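Local coordinates for protein PAN2-PAN3 deadenylation complex catalytic subunit pan2 (PDB 4CZX) that probably serves as the catalytic subunit of the deadenylase that shortens mRNA poly(A) tails, represented here by its N-terminal WD40 domain, at residues Trp132-Leu137 / Gln153-Phe158; Thr10-Val15 / Ile55-Lys60; Asp197-Asn202 / Val249-Arg254. All coordinates share one frame; numbering follows the deposited sequence.

Interaction 1. Residues Trp132-Leu137 / Gln153-Phe158; sequences WQNKML and QDQYSF
Two aromatic rings meet their partners across this contact by the edge: W132 turns its pyrrole edge to the backbone and hydroxyl of Y156 and S157, and the Y156 ring turns its rim to the sulfur of M136. The indole NE1 donates to S157 OG over 2.9 Å, fairly straight at 155° and practically in the ring plane, while the neighbouring CD1 lies 3.4 Å from Y156 O. That carbonyl is buried here and has no hydrogen-bond partner in the model. R115 forms a cation-pi contact with the indole, and S157 OG also bonds a MES molecule, probably from the crystallisation liquor. One face of the Y156 ring carries D154 O, 3.6 Å above its plane and offset toward the rim; at the edge, in the modelled one of two M136 conformers, SD stands 3.8 Å from Y156 CE2, a Met-aromatic contact. Q155, next in sequence to Y156, has CG beside its own backbone N (chi1 -60°) and extends along the opposing backbone, CD 3.4 Å from Q133 N and OE1 3.4 Å from W132 CA; OE1 also takes a weak hydrogen bond from N170 ND2. The N134 amide, bonded through ND2 to T152 O, crosses that of Q155, their planes 55° apart. Q133 itself points elsewhere, its NE2 donating almost straight to K135 O at 3.0 Å and also to S110 O, within the turn that leads into strand 135-140. In this WD40 propeller, the turn between the second and third strands of one blade packs on the linker entering the innermost strand of the next.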
loop_
_atom_site.group_PDB
_atom_site.type_symbol
_atom_site.label_atom_id
_atom_site.label_comp_id
_atom_site.label_asym_id
_atom_site.label_seq_id
_atom_site.Cartn_x
_atom_site.Cartn_y
_atom_site.Cartn_z
ATOM N N TRP A 132 -6.265 -35.447 -4.439
ATOM C CA TRP A 132 -6.275 -36.235 -3.216
ATOM C C TRP A 132 -7.556 -35.902 -2.453
ATOM O O TRP A 132 -7.539 -35.243 -1.420
ATOM C CB TRP A 132 -5.013 -35.967 -2.389
ATOM C CG TRP A 132 -3.745 -36.489 -3.043
ATOM C CD1 TRP A 132 -3.585 -36.868 -4.351
ATOM C CD2 TRP A 132 -2.477 -36.702 -2.412
ATOM N NE1 TRP A 132 -2.291 -37.286 -4.572
ATOM C CE2 TRP A 132 -1.592 -37.190 -3.399
ATOM C CE3 TRP A 132 -1.998 -36.510 -1.107
ATOM C CZ2 TRP A 132 -0.261 -37.500 -3.119
ATOM C CZ3 TRP A 132 -0.679 -36.809 -0.835
ATOM C CH2 TRP A 132 0.176 -37.301 -1.834
ATOM N N GLN A 133 -8.667 -36.372 -3.006
ATOM C CA GLN A 133 -10.009 -36.083 -2.526
ATOM C C GLN A 133 -10.923 -37.079 -3.217
ATOM O O GLN A 133 -10.516 -37.714 -4.196
ATOM C CB GLN A 133 -10.422 -34.643 -2.851
ATOM C CG GLN A 133 -10.353 -34.324 -4.339
ATOM C CD GLN A 133 -10.892 -32.939 -4.668
ATOM O OE1 GLN A 133 -10.482 -31.947 -4.067
ATOM N NE2 GLN A 133 -11.828 -32.870 -5.614
ATOM N N ASN A 134 -12.157 -37.214 -2.752
ATOM C CA ASN A 134 -12.998 -38.279 -3.286
ATOM C C ASN A 134 -14.067 -37.784 -4.256
ATOM O O ASN A 134 -15.052 -38.471 -4.523
ATOM C CB ASN A 134 -13.613 -39.065 -2.131
ATOM C CG ASN A 134 -12.561 -39.799 -1.319
ATOM O OD1 ASN A 134 -12.319 -39.475 -0.158
ATOM N ND2 ASN A 134 -11.921 -40.792 -1.936
ATOM N N LYS A 135 -13.840 -36.593 -4.804
ATOM C CA LYS A 135 -14.658 -36.077 -5.887
ATOM C C LYS A 135 -13.789 -35.773 -7.098
ATOM O O LYS A 135 -12.618 -35.423 -6.951
ATOM C CB LYS A 135 -15.401 -34.804 -5.478
ATOM C CG LYS A 135 -16.763 -35.027 -4.845
ATOM C CD LYS A 135 -16.671 -35.068 -3.337
ATOM C CE LYS A 135 -17.999 -34.677 -2.691
ATOM N NZ LYS A 135 -18.260 -33.208 -2.774
ATOM N N MET A 136 -14.366 -35.936 -8.287
ATOM C CA MET A 136 -13.755 -35.440 -9.519
ATOM C C MET A 136 -14.719 -34.473 -10.186
ATOM O O MET A 136 -15.927 -34.549 -9.973
ATOM C CB MET A 136 -13.413 -36.584 -10.480
ATOM C CG MET A 136 -12.552 -37.683 -9.875
ATOM S SD MET A 136 -11.992 -38.858 -11.128
ATOM C CE MET A 136 -13.552 -39.596 -11.626
ATOM N N LEU A 137 -14.188 -33.556 -10.991
ATOM C CA LEU A 137 -15.038 -32.606 -11.695
ATOM C C LEU A 137 -14.737 -32.609 -13.180
ATOM O O LEU A 137 -13.581 -32.711 -13.591
ATOM C CB LEU A 137 -14.865 -31.187 -11.143
ATOM C CG LEU A 137 -15.206 -30.984 -9.668
ATOM C CD1 LEU A 137 -13.938 -30.991 -8.827
ATOM C CD2 LEU A 137 -15.989 -29.692 -9.485
ATOM N N GLN A 153 -13.358 -43.446 -5.625
ATOM C CA GLN A 153 -12.827 -44.149 -4.468
ATOM C C GLN A 153 -11.317 -43.994 -4.415
ATOM O O GLN A 153 -10.722 -43.919 -3.340
ATOM C CB GLN A 153 -13.216 -45.621 -4.515
ATOM C CG GLN A 153 -14.691 -45.857 -4.275
ATOM C CD GLN A 153 -14.964 -47.199 -3.623
ATOM O OE1 GLN A 153 -14.685 -48.255 -4.198
ATOM N NE2 GLN A 153 -15.502 -47.165 -2.407
ATOM N N ASP A 154 -10.705 -43.932 -5.593
ATOM C CA ASP A 154 -9.265 -43.758 -5.699
ATOM C C ASP A 154 -8.908 -42.283 -5.859
ATOM O O ASP A 154 -9.573 -41.547 -6.586
ATOM C CB ASP A 154 -8.709 -44.576 -6.873
ATOM C CG ASP A 154 -8.842 -46.079 -6.652
ATOM O OD1 ASP A 154 -8.498 -46.559 -5.553
ATOM O OD2 ASP A 154 -9.293 -46.784 -7.579
ATOM N N GLN A 155 -7.854 -41.858 -5.172
ATOM C CA GLN A 155 -7.374 -40.487 -5.269
ATOM C C GLN A 155 -6.191 -40.446 -6.225
ATOM O O GLN A 155 -5.392 -41.381 -6.267
ATOM C CB GLN A 155 -7.007 -39.949 -3.886
ATOM C CG GLN A 155 -8.187 -39.956 -2.926
ATOM C CD GLN A 155 -7.850 -39.350 -1.586
ATOM O OE1 GLN A 155 -6.697 -39.001 -1.328
ATOM N NE2 GLN A 155 -8.855 -39.213 -0.722
ATOM N N TYR A 156 -6.099 -39.378 -7.017
ATOM C CA TYR A 156 -5.171 -39.361 -8.137
ATOM C C TYR A 156 -4.067 -38.313 -8.033
ATOM O O TYR A 156 -4.314 -37.184 -7.611
ATOM C CB TYR A 156 -5.959 -39.150 -9.444
ATOM C CG TYR A 156 -6.883 -40.305 -9.765
ATOM C CD1 TYR A 156 -6.373 -41.573 -10.010
ATOM C CD2 TYR A 156 -8.258 -40.133 -9.819
ATOM C CE1 TYR A 156 -7.208 -42.644 -10.305
ATOM C CE2 TYR A 156 -9.102 -41.193 -10.124
ATOM C CZ TYR A 156 -8.564 -42.452 -10.364
ATOM O OH TYR A 156 -9.380 -43.517 -10.655
ATOM N N SER A 157 -2.863 -38.687 -8.471
ATOM C CA SER A 157 -1.752 -37.740 -8.583
ATOM C C SER A 157 -1.460 -37.282 -10.016
ATOM O O SER A 157 -0.853 -36.229 -10.209
ATOM C CB SER A 157 -0.476 -38.346 -7.992
ATOM O OG SER A 157 -0.658 -38.648 -6.615
ATOM N N PHE A 158 -1.850 -38.099 -10.995
ATOM C CA PHE A 158 -1.664 -37.805 -12.424
ATOM C C PHE A 158 -2.864 -38.278 -13.222
ATOM O O PHE A 158 -3.469 -39.311 -12.899
ATOM C CB PHE A 158 -0.428 -38.498 -13.023
ATOM C CG PHE A 158 0.876 -38.062 -12.440
ATOM C CD1 PHE A 158 1.405 -38.720 -11.345
ATOM C CD2 PHE A 158 1.597 -37.029 -13.008
ATOM C CE1 PHE A 158 2.614 -38.327 -10.799
ATOM C CE2 PHE A 158 2.808 -36.638 -12.467
ATOM C CZ PHE A 158 3.320 -37.293 -11.370
#

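Interaction 2. Residues Thr10-Val15 / Ile55-Lys60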
loop_
_atom_site.group_PDB
_atom_site.type_symbol
_atom_site.label_atom_id
_atom_site.label_comp_id
_atom_site.label_asym_id
_atom_site.label_seq_id
_atom_site.Cartn_x
_atom_site.Cartn_y
_atom_site.Cartn_z
ATOM N N THR A 10 23.679 -30.698 -26.309
ATOM C CA THR A 10 24.339 -29.650 -25.545
ATOM C C THR A 10 23.307 -28.833 -24.772
ATOM O O THR A 10 22.107 -28.901 -25.058
ATOM C CB THR A 10 25.180 -28.730 -26.460
ATOM O OG1 THR A 10 26.050 -27.920 -25.660
ATOM C CG2 THR A 10 24.286 -27.839 -27.310
ATOM N N GLN A 11 23.769 -28.093 -23.765
ATOM C CA GLN A 11 22.887 -27.219 -23.006
ATOM C C GLN A 11 22.604 -25.960 -23.809
ATOM O O GLN A 11 23.522 -25.219 -24.158
ATOM C CB GLN A 11 23.491 -26.860 -21.649
ATOM C CG GLN A 11 22.593 -25.971 -20.818
ATOM C CD GLN A 11 23.125 -25.747 -19.414
ATOM O OE1 GLN A 11 23.135 -24.622 -18.915
ATOM N NE2 GLN A 11 23.561 -26.821 -18.769
ATOM N N LEU A 12 21.328 -25.723 -24.092
ATOM C CA LEU A 12 20.925 -24.666 -25.008
ATOM C C LEU A 12 20.491 -23.393 -24.285
ATOM O O LEU A 12 20.594 -22.289 -24.830
ATOM C CB LEU A 12 19.794 -25.169 -25.908
ATOM C CG LEU A 12 20.184 -26.344 -26.810
ATOM C CD1 LEU A 12 18.955 -26.951 -27.452
ATOM C CD2 LEU A 12 21.181 -25.887 -27.869
ATOM N N GLY A 13 20.006 -23.550 -23.059
ATOM C CA GLY A 13 19.535 -22.417 -22.287
ATOM C C GLY A 13 19.287 -22.783 -20.841
ATOM O O GLY A 13 19.189 -23.952 -20.486
ATOM N N CYS A 14 19.174 -21.763 -20.002
ATOM C CA CYS A 14 18.938 -21.966 -18.582
ATOM C C CYS A 14 18.296 -20.726 -17.985
ATOM O O CYS A 14 18.562 -19.608 -18.429
ATOM C CB CYS A 14 20.248 -22.291 -17.857
ATOM S SG CYS A 14 20.099 -22.407 -16.057
ATOM N N VAL A 15 17.454 -20.928 -16.983
ATOM C CA VAL A 15 16.866 -19.807 -16.280
ATOM C C VAL A 15 16.635 -20.204 -14.828
ATOM O O VAL A 15 16.372 -21.365 -14.521
ATOM C CB VAL A 15 15.540 -19.329 -16.943
ATOM C CG1 VAL A 15 14.430 -20.355 -16.756
ATOM C CG2 VAL A 15 15.113 -17.962 -16.370
ATOM N N ILE A 55 10.617 -18.274 -24.019
ATOM C CA ILE A 55 10.633 -18.534 -25.464
ATOM C C ILE A 55 11.910 -19.174 -25.959
ATOM O O ILE A 55 13.009 -18.699 -25.666
ATOM C CB ILE A 55 10.464 -17.229 -26.295
ATOM C CG1 ILE A 55 9.274 -16.405 -25.809
ATOM C CG2 ILE A 55 10.352 -17.542 -27.787
ATOM C CD1 ILE A 55 9.328 -14.956 -26.274
ATOM N N GLY A 56 11.759 -20.243 -26.733
ATOM C CA GLY A 56 12.875 -20.796 -27.473
ATOM C C GLY A 56 13.875 -21.513 -26.601
ATOM O O GLY A 56 13.697 -21.617 -25.388
ATOM N N ARG A 57 14.936 -22.006 -27.225
ATOM C CA ARG A 57 15.932 -22.800 -26.529
ATOM C C ARG A 57 16.737 -21.970 -25.534
ATOM O O ARG A 57 17.323 -22.515 -24.605
ATOM C CB ARG A 57 16.871 -23.470 -27.535
ATOM C CG ARG A 57 17.674 -22.509 -28.393
ATOM C CD ARG A 57 18.653 -23.281 -29.274
ATOM N NE ARG A 57 19.444 -22.405 -30.134
ATOM C CZ ARG A 57 20.537 -21.752 -29.742
ATOM N NH1 ARG A 57 20.974 -21.867 -28.491
ATOM N NH2 ARG A 57 21.191 -20.980 -30.604
ATOM N N GLU A 58 16.761 -20.656 -25.720
ATOM C CA GLU A 58 17.530 -19.796 -24.827
ATOM C C GLU A 58 16.686 -19.302 -23.648
ATOM O O GLU A 58 17.177 -18.581 -22.777
ATOM C CB GLU A 58 18.111 -18.619 -25.609
ATOM C CG GLU A 58 18.797 -19.043 -26.902
ATOM C CD GLU A 58 19.514 -17.897 -27.585
ATOM O OE1 GLU A 58 19.626 -16.820 -26.962
ATOM O OE2 GLU A 58 19.965 -18.073 -28.742
ATOM N N LEU A 59 15.418 -19.707 -23.632
ATOM C CA LEU A 59 14.503 -19.396 -22.532
ATOM C C LEU A 59 14.392 -17.893 -22.250
ATOM O O LEU A 59 14.497 -17.443 -21.108
ATOM C CB LEU A 59 14.932 -20.146 -21.269
ATOM C CG LEU A 59 14.875 -21.671 -21.400
ATOM C CD1 LEU A 59 15.413 -22.377 -20.144
ATOM C CD2 LEU A 59 13.456 -22.120 -21.691
ATOM N N LYS A 60 14.179 -17.127 -23.312
ATOM C CA LYS A 60 13.920 -15.699 -23.206
ATOM C C LYS A 60 12.581 -15.493 -22.496
ATOM O O LYS A 60 11.583 -16.113 -22.849
ATOM C CB LYS A 60 13.933 -15.066 -24.606
ATOM C CG LYS A 60 13.416 -13.642 -24.709
ATOM C CD LYS A 60 13.400 -13.192 -26.172
ATOM C CE LYS A 60 12.639 -11.881 -26.352
ATOM N NZ LYS A 60 12.303 -11.625 -27.790
HETATM O O HOH W 1 19.531 -19.022 -21.537
#
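The backbones come closest where G13, in strand 10-16, passes the type I turn G56-L59, the CA atoms of G13 and E58 lying 4.2 Å apart; G13 shares a classic beta bulge with L12, both facing V313. Lacking a side chain, G13 can bring its CA to 3.2 Å from R57 O, a CA-H...O contact that is the tightest point of the approach. The turn is held by L59 N donating to G56 O, and L59, with positive phi, forms a G1 bulge with K60 opposite I55. On one side of the glycine, L12 and R57 cross at about a right angle. R57 starts with CG between its backbone N and carbonyl carbon (chi1 62°) and then runs fully extended to NE, which lays its aliphatic part over the leucine: CB sits 3.8 Å from L12 CB, and CD 3.9 Å from L12 CD2. I320 packs against both residues. E58 OE2 hangs over one face of the guanidinium, 3.7 Å from R57 NH2, a long ion pair of charges alone with no N-H aimed at the oxygen. On the other side of the glycine, L59 presses its CD1 to the strand, 3.8 Å from C14 N and 4.1 Å from V15 CG1; its buried side chain also meets V313, L42 and F54. A water supplies a polar link, accepting from C14 N and donating to E58 O at 2.7 Å. Strand 10-16 is the outermost strand of a sheet otherwise made from strands 290-295, 302-306 and 310-315, the "Velcro" closure characteristic of WD40 propellers; here that closing strand packs on the hairpin turn between the third and fourth strands of the adjoining blade.

Interaction 3. Residues Asp197-Asn202 / Val249-Arg254; sequences DLDTSN and VRMHPR
D197 and D199 each swing CG trans to the amide nitrogen (chi1 -156° and -160°), while R250 folds at chi2 (-69°), and these torsions bring the D197 carboxylate to the R250 guanidinium and the D199 carboxylate to the M251 backbone, between the innermost strands of adjacent blades of the WD40 propeller. Segments 197-200 and 249-251 of these strands run almost parallel, their axes 6.0 Å apart, and the aspartates bridge the gap to the opposing backbone. D197 works with both oxygens. Its OD1 takes R250 NH1 on the syn side at 2.9 Å, a salt bridge in the guanidinium plane, although the carboxylate and guanidinium planes themselves stand steeply to each other. Its OD2 receives V249 N over 3.1 Å from above the carboxylate plane. NH1 is shared between D197 OD1 and V249 O, the latter at 3.0 Å, while NE pairs with D294; a water joins R250 NH2 to D197 OD1. Two residues on, D199 OD2 accepts M251 N on its anti side at 2.7 Å, and OD1 belongs to K160 in a salt bridge that probably helps stabilise the buried negative charge. Beyond these bonds the contact turns apolar: M251, bent at both of its outer torsions, lays CG near the T200-S201 backbone and brings its CE methyl to 3.9 Å from S201 OG.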
loop_
_atom_site.group_PDB
_atom_site.type_symbol
_atom_site.label_atom_id
_atom_site.label_comp_id
_atom_site.label_asym_id
_atom_site.label_seq_id
_atom_site.Cartn_x
_atom_site.Cartn_y
_atom_site.Cartn_z
ATOM N N ASP A 197 5.995 -40.098 -11.681
ATOM C CA ASP A 197 5.785 -39.601 -13.037
ATOM C C ASP A 197 5.000 -40.611 -13.864
ATOM O O ASP A 197 5.134 -41.826 -13.689
ATOM C CB ASP A 197 7.126 -39.302 -13.723
ATOM C CG ASP A 197 6.993 -38.266 -14.857
ATOM O OD1 ASP A 197 5.856 -37.856 -15.167
ATOM O OD2 ASP A 197 8.031 -37.849 -15.418
ATOM N N LEU A 198 4.194 -40.096 -14.787
ATOM C CA LEU A 198 3.441 -40.922 -15.718
ATOM C C LEU A 198 3.407 -40.228 -17.075
ATOM O O LEU A 198 3.179 -39.023 -17.150
ATOM C CB LEU A 198 2.010 -41.174 -15.204
ATOM C CG LEU A 198 1.113 -42.025 -16.133
ATOM C CD1 LEU A 198 0.110 -42.867 -15.348
ATOM C CD2 LEU A 198 0.368 -41.187 -17.178
ATOM N N ASP A 199 3.640 -40.988 -18.138
ATOM C CA ASP A 199 3.361 -40.499 -19.486
ATOM C C ASP A 199 2.685 -41.610 -20.260
ATOM O O ASP A 199 2.742 -42.778 -19.865
ATOM C CB ASP A 199 4.635 -40.029 -20.204
ATOM C CG ASP A 199 4.325 -39.089 -21.374
ATOM O OD1 ASP A 199 3.178 -38.602 -21.440
ATOM O OD2 ASP A 199 5.217 -38.845 -22.211
ATOM N N THR A 200 2.039 -41.255 -21.366
ATOM C CA THR A 200 1.359 -42.253 -22.161
ATOM C C THR A 200 1.234 -41.784 -23.605
ATOM O O THR A 200 1.095 -40.592 -23.861
ATOM C CB THR A 200 -0.045 -42.588 -21.565
ATOM O OG1 THR A 200 -0.749 -43.463 -22.450
ATOM C CG2 THR A 200 -0.878 -41.323 -21.350
ATOM N N SER A 201 1.341 -42.742 -24.521
ATOM C CA SER A 201 1.031 -42.568 -25.934
ATOM C C SER A 201 -0.205 -43.406 -26.202
ATOM O O SER A 201 -0.721 -44.041 -25.282
ATOM C CB SER A 201 2.196 -43.017 -26.811
ATOM O OG SER A 201 2.438 -44.412 -26.659
ATOM N N ASN A 202 -0.681 -43.447 -27.443
ATOM C CA ASN A 202 -1.862 -44.251 -27.724
ATOM C C ASN A 202 -1.578 -45.740 -27.499
ATOM O O ASN A 202 -2.506 -46.520 -27.299
ATOM C CB ASN A 202 -2.383 -44.013 -29.165
ATOM C CG ASN A 202 -3.004 -42.628 -29.343
ATOM O OD1 ASN A 202 -3.508 -42.023 -28.387
ATOM N ND2 ASN A 202 -2.968 -42.116 -30.570
ATOM N N VAL A 249 9.959 -39.796 -16.824
ATOM C CA VAL A 249 9.863 -40.448 -18.113
ATOM C C VAL A 249 8.891 -39.698 -19.024
ATOM O O VAL A 249 7.858 -39.178 -18.585
ATOM C CB VAL A 249 9.423 -41.929 -17.971
ATOM C CG1 VAL A 249 7.986 -42.025 -17.453
ATOM C CG2 VAL A 249 9.601 -42.687 -19.282
ATOM N N ARG A 250 9.265 -39.621 -20.293
ATOM C CA ARG A 250 8.384 -39.104 -21.330
ATOM C C ARG A 250 8.487 -40.001 -22.544
ATOM O O ARG A 250 9.581 -40.440 -22.899
ATOM C CB ARG A 250 8.751 -37.672 -21.724
ATOM C CG ARG A 250 8.420 -36.615 -20.681
ATOM C CD ARG A 250 6.918 -36.434 -20.540
ATOM N NE ARG A 250 6.569 -35.365 -19.597
ATOM C CZ ARG A 250 6.200 -35.566 -18.338
ATOM N NH1 ARG A 250 6.164 -36.796 -17.824
ATOM N NH2 ARG A 250 5.885 -34.531 -17.580
ATOM N N MET A 251 7.349 -40.258 -23.185
ATOM C CA MET A 251 7.351 -40.920 -24.487
ATOM C C MET A 251 7.891 -39.946 -25.519
ATOM O O MET A 251 7.568 -38.754 -25.486
ATOM C CB MET A 251 5.948 -41.375 -24.888
ATOM C CG MET A 251 5.384 -42.471 -24.005
ATOM S SD MET A 251 6.379 -43.976 -24.048
ATOM C CE MET A 251 6.259 -44.482 -25.771
ATOM N N HIS A 252 8.728 -40.450 -26.418
ATOM C CA HIS A 252 9.252 -39.650 -27.511
ATOM C C HIS A 252 8.131 -39.439 -28.525
ATOM O O HIS A 252 7.529 -40.407 -28.986
ATOM C CB HIS A 252 10.457 -40.340 -28.149
ATOM C CG HIS A 252 11.338 -39.418 -28.926
ATOM N ND1 HIS A 252 10.947 -38.840 -30.116
ATOM C CD2 HIS A 252 12.595 -38.974 -28.687
ATOM C CE1 HIS A 252 11.921 -38.073 -30.571
ATOM N NE2 HIS A 252 12.934 -38.139 -29.724
ATOM N N PRO A 253 7.837 -38.173 -28.861
ATOM C CA PRO A 253 6.696 -37.847 -29.731
ATOM C C PRO A 253 6.899 -38.261 -31.187
ATOM O O PRO A 253 5.916 -38.341 -31.936
ATOM C CB PRO A 253 6.587 -36.319 -29.607
ATOM C CG PRO A 253 7.960 -35.879 -29.280
ATOM C CD PRO A 253 8.549 -36.964 -28.411
ATOM N N ARG A 254 8.137 -38.532 -31.594
ATOM C CA ARG A 254 8.381 -38.916 -32.985
ATOM C C ARG A 254 8.817 -40.368 -33.105
ATOM O O ARG A 254 8.348 -41.084 -33.984
ATOM C CB ARG A 254 9.409 -37.986 -33.626
ATOM C CG ARG A 254 8.782 -36.684 -34.113
ATOM C CD ARG A 254 9.792 -35.734 -34.728
ATOM N NE ARG A 254 9.162 -34.472 -35.110
ATOM C CZ ARG A 254 9.829 -33.380 -35.473
ATOM N NH1 ARG A 254 11.156 -33.387 -35.498
ATOM N NH2 ARG A 254 9.168 -32.278 -35.807
HETATM O O HOH W 2 4.970 -35.058 -14.786
#

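From the N terminus, after strand 2-3, the chain lays down strand 10-16 on the closing blade; interaction 2 then ends a 39-residue excursion when the next blade's hairpin turn returns to it. Interaction 1 closes a loop of 15 residues holding the end of strand 135-140 and strand 145-151, and joins that blade to its successor. After the remaining strands of that successor, interaction 3 joins innermost strands 194-200 and 248-251, bridging 46 residues near the central channel. The three follow in series; none nests in or crosses another. Interactions 1 and 2 sit on opposite sides of the chain's centre; 1 and 3 touch where F158 packs on D197 and L198. Each joins consecutive blades.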